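PDB 4PTA: replication initiator protein from Staphylococcus aureus subsp. aureus, which probably initiates replication of staphylococcal multiresistance plasmids by binding and assembling at the plasmid's replication origin. Local coordinates for residues Asp31-Ala36 with Lys86-Asn91. Residues are numbered along the deposited sequence; the frame is centred on the assembly and turned at random.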
loop_
_atom_site.group_PDB
_atom_site.type_symbol
_atom_site.label_atom_id
_atom_site.label_comp_id
_atom_site.label_asym_id
_atom_site.label_seq_id
_atom_site.Cartn_x
_atom_site.Cartn_y
_atom_site.Cartn_z
ATOM N N ASP A 31 24.523 7.286 0.462
ATOM C CA ASP A 31 25.370 8.252 -0.221
ATOM C C ASP A 31 24.590 9.088 -1.236
ATOM O O ASP A 31 24.849 10.279 -1.392
ATOM C CB ASP A 31 26.517 7.518 -0.921
ATOM C CG ASP A 31 27.673 8.432 -1.261
ATOM O OD1 ASP A 31 27.564 9.194 -2.246
ATOM O OD2 ASP A 31 28.695 8.383 -0.545
ATOM N N LEU A 32 23.641 8.457 -1.922
ATOM C CA LEU A 32 22.868 9.105 -2.986
ATOM C C LEU A 32 22.286 10.455 -2.583
ATOM O O LEU A 32 21.842 10.645 -1.450
ATOM C CB LEU A 32 21.724 8.199 -3.451
ATOM C CG LEU A 32 22.052 6.917 -4.217
ATOM C CD1 LEU A 32 20.811 6.050 -4.316
ATOM C CD2 LEU A 32 22.608 7.229 -5.601
ATOM N N SER A 33 22.278 11.388 -3.529
ATOM C CA SER A 33 21.616 12.668 -3.325
ATOM C C SER A 33 20.111 12.453 -3.253
ATOM O O SER A 33 19.563 11.590 -3.941
ATOM C CB SER A 33 21.934 13.625 -4.472
ATOM O OG SER A 33 21.233 13.256 -5.647
ATOM N N ASN A 34 19.445 13.245 -2.422
ATOM C CA ASN A 34 17.994 13.179 -2.311
ATOM C C ASN A 34 17.300 13.306 -3.670
ATOM O O ASN A 34 16.238 12.726 -3.888
ATOM C CB ASN A 34 17.486 14.244 -1.338
ATOM C CG ASN A 34 17.915 13.978 0.092
ATOM O OD1 ASN A 34 18.147 12.831 0.480
ATOM N ND2 ASN A 34 18.013 15.038 0.887
ATOM N N ASP A 35 17.904 14.052 -4.586
ATOM C CA ASP A 35 17.330 14.206 -5.919
ATOM C C ASP A 35 17.236 12.856 -6.630
ATOM O O ASP A 35 16.285 12.596 -7.359
ATOM C CB ASP A 35 18.152 15.183 -6.768
ATOM C CG ASP A 35 18.276 16.558 -6.132
ATOM O OD1 ASP A 35 17.242 17.135 -5.728
ATOM O OD2 ASP A 35 19.416 17.063 -6.036
ATOM N N ALA A 36 18.233 12.001 -6.419
ATOM C CA ALA A 36 18.267 10.688 -7.062
ATOM C C ALA A 36 17.368 9.679 -6.341
ATOM O O ALA A 36 16.698 8.869 -6.981
ATOM C CB ALA A 36 19.694 10.172 -7.150
ATOM N N LYS A 86 20.986 10.074 -13.340
ATOM C CA LYS A 86 21.244 8.808 -14.012
ATOM C C LYS A 86 22.582 8.234 -13.577
ATOM O O LYS A 86 22.662 7.085 -13.144
ATOM C CB LYS A 86 21.254 8.992 -15.524
ATOM C CG LYS A 86 19.950 9.484 -16.108
ATOM C CD LYS A 86 20.023 9.454 -17.621
ATOM C CE LYS A 86 18.744 9.956 -18.249
ATOM N NZ LYS A 86 18.776 9.853 -19.738
ATOM N N LYS A 87 23.633 9.040 -13.696
ATOM C CA LYS A 87 24.976 8.593 -13.356
ATOM C C LYS A 87 25.035 8.079 -11.926
ATOM O O LYS A 87 25.745 7.118 -11.630
ATOM C CB LYS A 87 25.991 9.721 -13.556
ATOM C CG LYS A 87 26.254 10.053 -15.015
ATOM C CD LYS A 87 27.259 11.181 -15.171
ATOM C CE LYS A 87 27.419 11.560 -16.635
ATOM N NZ LYS A 87 28.276 12.760 -16.823
ATOM N N GLU A 88 24.281 8.726 -11.045
ATOM C CA GLU A 88 24.244 8.333 -9.641
ATOM C C GLU A 88 23.552 6.990 -9.450
ATOM O O GLU A 88 24.039 6.139 -8.709
ATOM C CB GLU A 88 23.543 9.403 -8.809
ATOM C CG GLU A 88 24.460 10.125 -7.849
ATOM C CD GLU A 88 23.740 11.197 -7.064
ATOM O OE1 GLU A 88 22.802 11.811 -7.617
ATOM O OE2 GLU A 88 24.109 11.423 -5.892
ATOM N N LEU A 89 22.417 6.807 -10.119
ATOM C CA LEU A 89 21.638 5.585 -9.966
ATOM C C LEU A 89 22.346 4.391 -10.604
ATOM O O LEU A 89 22.311 3.289 -10.064
ATOM C CB LEU A 89 20.225 5.748 -10.539
ATOM C CG LEU A 89 19.319 6.824 -9.922
ATOM C CD1 LEU A 89 17.982 6.887 -10.660
ATOM C CD2 LEU A 89 19.102 6.604 -8.431
ATOM N N GLU A 90 22.991 4.617 -11.746
ATOM C CA GLU A 90 23.740 3.562 -12.432
ATOM C C GLU A 90 24.952 3.105 -11.624
ATOM O O GLU A 90 25.253 1.916 -11.554
ATOM C CB GLU A 90 24.175 4.027 -13.825
ATOM C CG GLU A 90 23.017 4.263 -14.780
ATOM C CD GLU A 90 23.464 4.791 -16.130
ATOM O OE1 GLU A 90 23.111 4.171 -17.155
ATOM O OE2 GLU A 90 24.158 5.829 -16.166
ATOM N N ASN A 91 25.636 4.063 -11.010
ATOM C CA ASN A 91 26.798 3.781 -10.184
ATOM C C ASN A 91 26.481 2.804 -9.053
ATOM O O ASN A 91 27.367 2.109 -8.557
ATOM C CB ASN A 91 27.371 5.090 -9.625
ATOM C CG ASN A 91 28.677 4.890 -8.874
ATOM O OD1 ASN A 91 29.732 4.699 -9.478
ATOM N ND2 ASN A 91 28.613 4.948 -7.550
HETATM O O HOH W 1 25.984 10.129 -3.979
#
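The N-cap of helix 34-44, in the N-terminal domain of RepA, whose helices and following antiparallel strand pair 95-97/108-110 are consistent with a winged helix-turn-helix, is held by a glutamate of helix 79-91: Ser33 meets Glu88 through both backbone and side chain. Ser33 N donates to Glu88 OE2 at 3.0 Å, approaching from 42° out of the carboxylate plane. Glu88 OE1 receives the Ser33 OG hydroxyl at 2.9 Å on its syn lone pair, the one facing OE2. A chi1 of 74° turns this hydroxyl toward the first turn of its helix, where OG accepts a weak capping bond from Ala36 N (3.3 Å) and still donates to Glu88. Glu88 runs extended beyond CG, and its OE1 also rests 3.5 Å from Ala36 CB. Beside the polar bonds, Leu89 CD2 packs against Ala36 CB at 3.8 Å, while Leu32 CD2 lies against the helix backbone at Glu88 O (3.6 Å) and against Glu88 CB (4.0 Å). Leu94, in the following loop, touches both leucines and extends the apolar patch. With both carboxylate oxygens engaged by Ser33, rotation of the Glu88 head is restrained; the two donors and the helix start would probably favour its negative charge, partly offset by the neighbouring Asp31 and Asp35 carboxylates.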